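Local atomic coordinates of carbonic anhydrase (PDB entry 3R1W), a protein that probably catalyses the reversible hydration of carbon dioxide to bicarbonate, as a trimeric carbonic anhydrase built on a left-handed parallel beta-helix. Residues Cys44-Leu49 with Thr65-Gly70; Asp93-His98 with Arg110-Met115; His103-Gly108 with Ser117-Gly122. All coordinates share one frame; numbering follows the deposited sequence.

The three contacts join successive turns of a beta-helix. Interactions 1 and 2 lie in one parallel sheet, where strands 66-67 and 94-96 are neighbours, and their centres are about 10 Å apart; Asp69 of interaction 1 also meets His98 of interaction 2. Interaction 3 lies on other sides of the coil, joining residues 103-108 and 117-122, with its centre about 12 Å from that of interaction 2 and about 16 Å from that of interaction 1. Along the chain, interaction 1 is complete before interaction 2 begins, whereas interactions 2 and 3 alternate. His98 and His103 meet only between subunits, at a histidine cluster resembling the gamma-class metal site.

Interaction 1: residues Cys44-Leu49 with Thr65-Gly70; sequences CSVWPL and TSVQDG
Two consecutive coils of a left-handed parallel beta-helix, the fold of hexapeptide-repeat proteins, lie side by side here, with Ser45 and Val46 paired in parallel with Ser66 and Val67. The end-to-end directions of the two segments differ by just 1°, and the alternating hydrogen bonds confirm the register: Val67 N donates to Ser45 O at 2.8 Å, while Trp47 N returns the bond to Val67 O at 3.0 Å. Val46 and Val67 turn to one face of the sheet, where CG2 of Val46 approaches CB of Val67. Ser45 and Ser66 occupy the other, and there Ser45 also touches Lys179 of helix 162-184.

The indole of Trp47 is the main bulky group of the contact. Its edge is directed at the neighbouring coil, with CD1 3.2 Å from Val67 O and near the ring plane. NE1 folds back on its own segment and donates to Ser45 OG at 2.8 Å; this acceptor lies 28° out of the indole plane. Ser45 can receive it because OG sits between its backbone N and carbonyl carbon (chi1 57°). Tyr175 and His182 meet the indole from the C-terminal helix, and Arg53 of the second subunit makes a cation-pi contact with it, which ties this coil to the trimer interface.

At the corner of the coil, Pro48 and Asp69 point the same way. Leu49 and Gly70 both take positive phi there, and Gly70 N gives a weak bond to Pro48 O. Asp69 OD1 is held by His98 and by a salt bridge to Arg53 of the second subunit, whereas the buried Asp69 N has no partner in the model. The other carboxylate oxygen, Asp69 OD2, lies against the proline ring, 3.3 Å from Pro48 CD.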
loop_
_atom_site.group_PDB
_atom_site.type_symbol
_atom_site.label_atom_id
_atom_site.label_comp_id
_atom_site.label_asym_id
_atom_site.label_seq_id
_atom_site.Cartn_x
_atom_site.Cartn_y
_atom_site.Cartn_z
ATOM N N CYS B 44 18.418 12.143 2.886
ATOM C CA CYS B 44 17.390 11.138 2.670
ATOM C C CYS B 44 16.030 11.803 2.748
ATOM O O CYS B 44 15.894 12.906 3.268
ATOM C CB CYS B 44 17.461 10.032 3.712
ATOM S SG CYS B 44 18.711 8.793 3.375
ATOM N N SER B 45 15.028 11.128 2.204
ATOM C CA SER B 45 13.679 11.671 2.209
ATOM C C SER B 45 12.690 10.541 2.392
ATOM O O SER B 45 12.799 9.500 1.755
ATOM C CB SER B 45 13.395 12.418 0.906
ATOM O OG SER B 45 13.569 11.601 -0.235
ATOM N N VAL B 46 11.732 10.755 3.283
ATOM C CA VAL B 46 10.714 9.760 3.555
ATOM C C VAL B 46 9.378 10.437 3.341
ATOM O O VAL B 46 9.069 11.436 3.982
ATOM C CB VAL B 46 10.818 9.210 4.978
ATOM C CG1 VAL B 46 9.757 8.134 5.192
ATOM C CG2 VAL B 46 12.219 8.627 5.225
ATOM N N TRP B 47 8.598 9.869 2.429
ATOM C CA TRP B 47 7.463 10.548 1.812
ATOM C C TRP B 47 6.136 10.153 2.462
ATOM O O TRP B 47 6.114 9.286 3.337
ATOM C CB TRP B 47 7.506 10.274 0.306
ATOM C CG TRP B 47 8.739 10.899 -0.258
ATOM C CD1 TRP B 47 9.989 10.327 -0.355
ATOM C CD2 TRP B 47 8.878 12.245 -0.723
ATOM N NE1 TRP B 47 10.881 11.233 -0.882
ATOM C CE2 TRP B 47 10.224 12.415 -1.116
ATOM C CE3 TRP B 47 7.988 13.320 -0.862
ATOM C CZ2 TRP B 47 10.699 13.617 -1.640
ATOM C CZ3 TRP B 47 8.458 14.510 -1.378
ATOM C CH2 TRP B 47 9.804 14.648 -1.769
ATOM N N PRO B 48 5.034 10.827 2.079
ATOM C CA PRO B 48 3.809 10.604 2.851
ATOM C C PRO B 48 3.410 9.150 3.023
ATOM O O PRO B 48 3.440 8.351 2.082
ATOM C CB PRO B 48 2.751 11.365 2.043
ATOM C CG PRO B 48 3.518 12.510 1.464
ATOM C CD PRO B 48 4.869 11.916 1.097
ATOM N N LEU B 49 3.033 8.820 4.253
ATOM C CA LEU B 49 2.435 7.529 4.580
ATOM C C LEU B 49 3.366 6.336 4.336
ATOM O O LEU B 49 2.898 5.235 4.033
ATOM C CB LEU B 49 1.103 7.352 3.845
ATOM C CG LEU B 49 0.109 8.505 4.057
ATOM C CD1 LEU B 49 -1.213 8.249 3.327
ATOM C CD2 LEU B 49 -0.145 8.740 5.542
ATOM N N THR B 65 18.891 8.918 -0.321
ATOM C CA THR B 65 17.981 7.828 -0.647
ATOM C C THR B 65 16.553 8.239 -0.324
ATOM O O THR B 65 16.313 8.916 0.676
ATOM C CB THR B 65 18.399 6.547 0.095
ATOM O OG1 THR B 65 19.536 5.984 -0.573
ATOM C CG2 THR B 65 17.269 5.524 0.123
ATOM N N SER B 66 15.621 7.887 -1.205
ATOM C CA SER B 66 14.222 8.219 -0.977
ATOM C C SER B 66 13.440 6.962 -0.642
ATOM O O SER B 66 13.715 5.885 -1.174
ATOM C CB SER B 66 13.601 8.940 -2.180
ATOM O OG SER B 66 13.564 8.122 -3.335
ATOM N N VAL B 67 12.492 7.114 0.270
ATOM C CA VAL B 67 11.556 6.062 0.628
ATOM C C VAL B 67 10.183 6.630 0.306
ATOM O O VAL B 67 9.654 7.432 1.062
ATOM C CB VAL B 67 11.638 5.732 2.128
ATOM C CG1 VAL B 67 10.631 4.637 2.496
ATOM C CG2 VAL B 67 13.061 5.308 2.495
ATOM N N GLN B 68 9.615 6.233 -0.827
ATOM C CA GLN B 68 8.441 6.930 -1.352
ATOM C C GLN B 68 7.087 6.493 -0.787
ATOM O O GLN B 68 6.982 5.522 -0.028
ATOM C CB GLN B 68 8.448 6.910 -2.884
ATOM C CG GLN B 68 9.647 7.676 -3.437
ATOM C CD GLN B 68 9.774 7.562 -4.940
ATOM O OE1 GLN B 68 8.861 7.086 -5.619
ATOM N NE2 GLN B 68 10.917 7.986 -5.469
ATOM N N ASP B 69 6.064 7.247 -1.172
ATOM C CA ASP B 69 4.751 7.226 -0.531
ATOM C C ASP B 69 4.219 5.818 -0.352
ATOM O O ASP B 69 4.154 5.055 -1.312
ATOM C CB ASP B 69 3.750 8.014 -1.388
ATOM C CG ASP B 69 4.373 9.266 -2.015
ATOM O OD1 ASP B 69 5.274 9.118 -2.872
ATOM O OD2 ASP B 69 3.948 10.391 -1.670
ATOM N N GLY B 70 3.829 5.478 0.874
ATOM C CA GLY B 70 3.147 4.219 1.094
ATOM C C GLY B 70 4.061 3.009 1.166
ATOM O O GLY B 70 3.574 1.889 1.300
#

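Interaction 2: residues Asp93-His98 with Arg110-Met115; sequences DVTIGH and RVLIGM
Asp93 and Arg110 run side by side and point the same way just ahead of two neighbouring parallel strands of the beta-helix, yet their charged groups do not touch. Carboxylate and guanidinium planes are inclined by 53°, and the closest side-chain approach is between carbons, Asp93 CB to Arg110 CG at 3.9 Å. One water spans the gap, donating to Asp93 OD2 at 2.7 Å and accepting from Arg110 NH1.

Further along, side chains alternate between the two faces of the sheet. On one, Ile113 lies alongside Ile96 and slants across Val94, its CD1 reaching Val94 CG1 at 3.9 Å. CG1 of Ile113 stands opposite the carbonyl carbon (chi1 -67°), and the chain beyond it carries CD1 to these two neighbours; Ile107 from another side of the coil also packs here, as expected of the apolar interior. On the face toward helix 162-184, Leu112 CD2 rests against Thr95 CB, and Leu112 also touches Phe167. Between the faces, Ile113 N donates to Thr95 O at 2.8 Å, and Gly97 N to Ile113 O at the same length.

At the far end, Met115 meets His98 obliquely: SD comes to the edge of the imidazole, near its plane, 4.1 Å from His98 CD2. ND1 of that ring is bonded to Asp69, which helps to fix the ring's rotation, and His74 and His103 of the second subunit meet it.

Each charge has a direct partner elsewhere, so the water-bridged approach of Asp93 and Arg110 probably supplements, and does not replace, their salt bridges to Arg64 and Glu128 respectively.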
loop_
_atom_site.group_PDB
_atom_site.type_symbol
_atom_site.label_atom_id
_atom_site.label_comp_id
_atom_site.label_asym_id
_atom_site.label_seq_id
_atom_site.Cartn_x
_atom_site.Cartn_y
_atom_site.Cartn_z
ATOM N N ASP B 93 21.986 6.915 -2.747
ATOM C CA ASP B 93 21.433 7.160 -4.075
ATOM C C ASP B 93 20.499 6.036 -4.490
ATOM O O ASP B 93 20.481 5.616 -5.640
ATOM C CB ASP B 93 22.551 7.316 -5.108
ATOM C CG ASP B 93 23.408 8.548 -4.858
ATOM O OD1 ASP B 93 22.850 9.657 -4.685
ATOM O OD2 ASP B 93 24.643 8.404 -4.831
ATOM N N VAL B 94 19.731 5.533 -3.534
ATOM C CA VAL B 94 18.747 4.504 -3.826
ATOM C C VAL B 94 17.375 5.163 -3.928
ATOM O O VAL B 94 17.005 5.981 -3.092
ATOM C CB VAL B 94 18.755 3.397 -2.739
ATOM C CG1 VAL B 94 17.601 2.413 -2.958
ATOM C CG2 VAL B 94 20.103 2.673 -2.737
ATOM N N THR B 95 16.636 4.835 -4.980
ATOM C CA THR B 95 15.291 5.376 -5.137
ATOM C C THR B 95 14.287 4.254 -4.861
ATOM O O THR B 95 14.172 3.309 -5.639
ATOM C CB THR B 95 15.079 5.956 -6.545
ATOM O OG1 THR B 95 16.055 6.976 -6.796
ATOM C CG2 THR B 95 13.674 6.564 -6.672
ATOM N N ILE B 96 13.576 4.347 -3.742
ATOM C CA ILE B 96 12.601 3.319 -3.392
ATOM C C ILE B 96 11.218 3.816 -3.802
ATOM O O ILE B 96 10.677 4.741 -3.202
ATOM C CB ILE B 96 12.675 2.974 -1.886
ATOM C CG1 ILE B 96 14.087 2.484 -1.532
ATOM C CG2 ILE B 96 11.635 1.908 -1.510
ATOM C CD1 ILE B 96 14.369 2.486 -0.037
ATOM N N GLY B 97 10.667 3.207 -4.852
ATOM C CA GLY B 97 9.417 3.649 -5.449
ATOM C C GLY B 97 8.200 3.527 -4.545
ATOM O O GLY B 97 8.233 2.818 -3.536
ATOM N N HIS B 98 7.123 4.220 -4.913
ATOM C CA HIS B 98 5.883 4.224 -4.128
ATOM C C HIS B 98 5.426 2.816 -3.796
ATOM O O HIS B 98 5.509 1.921 -4.631
ATOM C CB HIS B 98 4.749 4.923 -4.895
ATOM C CG HIS B 98 5.178 6.157 -5.626
ATOM N ND1 HIS B 98 5.302 7.380 -5.002
ATOM C CD2 HIS B 98 5.506 6.361 -6.924
ATOM C CE1 HIS B 98 5.696 8.283 -5.884
ATOM N NE2 HIS B 98 5.829 7.690 -7.055
ATOM N N ARG B 110 23.178 3.324 -5.652
ATOM C CA ARG B 110 22.738 3.679 -7.000
ATOM C C ARG B 110 21.831 2.582 -7.552
ATOM O O ARG B 110 22.192 1.844 -8.466
ATOM C CB ARG B 110 23.945 3.956 -7.913
ATOM C CG ARG B 110 24.763 5.153 -7.457
ATOM C CD ARG B 110 25.936 5.444 -8.398
ATOM N NE ARG B 110 26.849 4.311 -8.489
ATOM C CZ ARG B 110 27.782 4.010 -7.590
ATOM N NH1 ARG B 110 27.942 4.758 -6.505
ATOM N NH2 ARG B 110 28.560 2.948 -7.776
ATOM N N VAL B 111 20.657 2.466 -6.944
ATOM C CA VAL B 111 19.721 1.392 -7.242
ATOM C C VAL B 111 18.323 1.989 -7.411
ATOM O O VAL B 111 17.937 2.893 -6.665
ATOM C CB VAL B 111 19.713 0.346 -6.100
ATOM C CG1 VAL B 111 18.604 -0.666 -6.294
ATOM C CG2 VAL B 111 21.074 -0.359 -6.010
ATOM N N LEU B 112 17.589 1.495 -8.407
ATOM C CA LEU B 112 16.203 1.881 -8.636
ATOM C C LEU B 112 15.302 0.737 -8.218
ATOM O O LEU B 112 15.336 -0.330 -8.829
ATOM C CB LEU B 112 15.973 2.148 -10.123
ATOM C CG LEU B 112 15.548 3.524 -10.620
ATOM C CD1 LEU B 112 15.268 3.449 -12.119
ATOM C CD2 LEU B 112 14.320 4.020 -9.872
ATOM N N ILE B 113 14.490 0.950 -7.190
ATOM C CA ILE B 113 13.496 -0.050 -6.813
ATOM C C ILE B 113 12.128 0.440 -7.282
ATOM O O ILE B 113 11.622 1.437 -6.782
ATOM C CB ILE B 113 13.518 -0.329 -5.297
ATOM C CG1 ILE B 113 14.840 -1.009 -4.914
ATOM C CG2 ILE B 113 12.346 -1.231 -4.888
ATOM C CD1 ILE B 113 15.272 -0.723 -3.528
ATOM N N GLY B 114 11.549 -0.243 -8.268
ATOM C CA GLY B 114 10.302 0.204 -8.872
ATOM C C GLY B 114 9.137 0.248 -7.909
ATOM O O GLY B 114 9.105 -0.472 -6.905
ATOM N N MET B 115 8.156 1.086 -8.215
ATOM C CA MET B 115 6.980 1.163 -7.358
ATOM C C MET B 115 6.291 -0.198 -7.269
ATOM O O MET B 115 6.227 -0.946 -8.244
ATOM C CB MET B 115 6.005 2.243 -7.843
ATOM C CG MET B 115 5.677 2.164 -9.310
ATOM S SD MET B 115 4.753 3.616 -9.901
ATOM C CE MET B 115 4.635 3.116 -11.622
HETATM O O HOH W 1 26.489 6.473 -4.913
#

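Interaction 3: residues His103-Gly108 with Ser117-Gly122; sequences HGCTIG and SMIMDG
Asp121 OD1 receives the shortest polar bond of this contact, from His103 ND1 at 2.8 Å, between neighbouring coils of the left-handed beta-helix. The bond is nearly straight, with 171° at the hydrogen. OD1 lies at the imidazole edge, practically in the ring plane, and is approached on its syn side, though from somewhat out of the carboxylate plane; the ring and carboxylate planes are 46° apart. The two side chains run alongside each other in the same direction. OD2 of the same carboxylate is bonded to Thr76, so both oxygens of Asp121 are engaged, which probably steadies the carboxylate and helps set the orientation of the His103 ring.

With ND1 bonded to Asp121, the His103 ring also meets His74 of its own chain and His98 of the third subunit, a grouping of three histidines across a subunit interface that is consistent with the metal site of gamma-class carbonic anhydrases. If His103 is a metal ligand, Asp121 would act as a second-shell residue.

The backbone of His103 is tied to the neighbouring coil as well: His103 N donates to Ile119 O at 2.9 Å. One residue on, Gly104 turns the chain with positive phi, and its oxygen accepts from Gly122 N at 2.9 Å; this donor stands above the carbonyl plane, 47° out of it.

Past the turn, Cys105 and Ile119 supply the apolar part of the contact, and Leu88 and Val137 from adjoining strands pack against them. The first torsion of Cys105 swings the thiol to face the CG2 branch of Ile119 and not its longer arm, with Cys105 SG 3.6 Å from Ile119 CG2.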
loop_
_atom_site.group_PDB
_atom_site.type_symbol
_atom_site.label_atom_id
_atom_site.label_comp_id
_atom_site.label_asym_id
_atom_site.label_seq_id
_atom_site.Cartn_x
_atom_site.Cartn_y
_atom_site.Cartn_z
ATOM N N HIS B 103 11.815 -6.008 3.022
ATOM C CA HIS B 103 11.827 -6.812 4.237
ATOM C C HIS B 103 13.157 -7.541 4.388
ATOM O O HIS B 103 13.474 -8.424 3.604
ATOM C CB HIS B 103 10.679 -7.828 4.214
ATOM C CG HIS B 103 10.154 -8.171 5.570
ATOM N ND1 HIS B 103 10.795 -9.050 6.419
ATOM C CD2 HIS B 103 9.048 -7.750 6.232
ATOM C CE1 HIS B 103 10.107 -9.158 7.541
ATOM N NE2 HIS B 103 9.044 -8.377 7.454
ATOM N N GLY B 104 13.940 -7.139 5.384
ATOM C CA GLY B 104 15.114 -7.899 5.784
ATOM C C GLY B 104 16.165 -8.104 4.717
ATOM O O GLY B 104 16.892 -9.103 4.748
ATOM N N CYS B 105 16.275 -7.152 3.797
ATOM C CA CYS B 105 17.167 -7.318 2.654
ATOM C C CYS B 105 18.372 -6.386 2.702
ATOM O O CYS B 105 18.501 -5.546 3.596
ATOM C CB CYS B 105 16.392 -7.126 1.340
ATOM S SG CYS B 105 15.459 -5.567 1.240
ATOM N N THR B 106 19.266 -6.549 1.733
ATOM C CA THR B 106 20.406 -5.669 1.606
ATOM C C THR B 106 20.390 -5.051 0.215
ATOM O O THR B 106 20.193 -5.750 -0.778
ATOM C CB THR B 106 21.722 -6.434 1.832
ATOM O OG1 THR B 106 21.748 -6.929 3.175
ATOM C CG2 THR B 106 22.917 -5.521 1.640
ATOM N N ILE B 107 20.570 -3.735 0.161
ATOM C CA ILE B 107 20.542 -3.002 -1.104
ATOM C C ILE B 107 21.757 -2.095 -1.189
ATOM O O ILE B 107 22.044 -1.342 -0.254
ATOM C CB ILE B 107 19.250 -2.149 -1.241
ATOM C CG1 ILE B 107 18.016 -3.054 -1.286
ATOM C CG2 ILE B 107 19.315 -1.277 -2.501
ATOM C CD1 ILE B 107 16.721 -2.348 -0.962
ATOM N N GLY B 108 22.476 -2.162 -2.309
ATOM C CA GLY B 108 23.706 -1.403 -2.467
ATOM C C GLY B 108 23.491 0.063 -2.802
ATOM O O GLY B 108 22.496 0.660 -2.390
ATOM N N SER B 117 7.179 -2.863 -5.973
ATOM C CA SER B 117 8.023 -4.049 -5.949
ATOM C C SER B 117 8.205 -4.526 -4.512
ATOM O O SER B 117 7.917 -3.795 -3.560
ATOM C CB SER B 117 9.367 -3.806 -6.638
ATOM O OG SER B 117 10.155 -2.874 -5.936
ATOM N N MET B 118 8.670 -5.759 -4.365
ATOM C CA MET B 118 8.824 -6.371 -3.053
ATOM C C MET B 118 10.163 -7.096 -3.007
ATOM O O MET B 118 10.468 -7.893 -3.892
ATOM C CB MET B 118 7.666 -7.345 -2.788
ATOM C CG MET B 118 7.797 -8.110 -1.486
ATOM S SD MET B 118 6.241 -8.854 -0.951
ATOM C CE MET B 118 5.322 -7.436 -0.430
ATOM N N ILE B 119 10.975 -6.777 -2.002
ATOM C CA ILE B 119 12.281 -7.419 -1.836
ATOM C C ILE B 119 12.282 -8.106 -0.480
ATOM O O ILE B 119 12.085 -7.453 0.542
ATOM C CB ILE B 119 13.427 -6.396 -1.835
ATOM C CG1 ILE B 119 13.213 -5.321 -2.904
ATOM C CG2 ILE B 119 14.778 -7.095 -2.003
ATOM C CD1 ILE B 119 13.175 -5.842 -4.308
ATOM N N MET B 120 12.556 -9.406 -0.471
ATOM C CA MET B 120 12.304 -10.236 0.710
ATOM C C MET B 120 13.557 -10.639 1.507
ATOM O O MET B 120 14.680 -10.325 1.123
ATOM C CB MET B 120 11.486 -11.458 0.292
ATOM C CG MET B 120 10.203 -11.058 -0.455
ATOM S SD MET B 120 9.230 -12.446 -1.062
ATOM C CE MET B 120 8.680 -13.172 0.475
ATOM N N ASP B 121 13.346 -11.326 2.628
ATOM C CA ASP B 121 14.424 -11.600 3.583
ATOM C C ASP B 121 15.671 -12.201 2.943
ATOM O O ASP B 121 15.595 -13.192 2.217
ATOM C CB ASP B 121 13.949 -12.545 4.695
ATOM C CG ASP B 121 13.095 -11.850 5.752
ATOM O OD1 ASP B 121 13.024 -10.611 5.757
ATOM O OD2 ASP B 121 12.502 -12.559 6.600
ATOM N N GLY B 122 16.818 -11.607 3.243
ATOM C CA GLY B 122 18.087 -12.177 2.841
ATOM C C GLY B 122 18.446 -11.908 1.397
ATOM O O GLY B 122 19.508 -12.320 0.930
#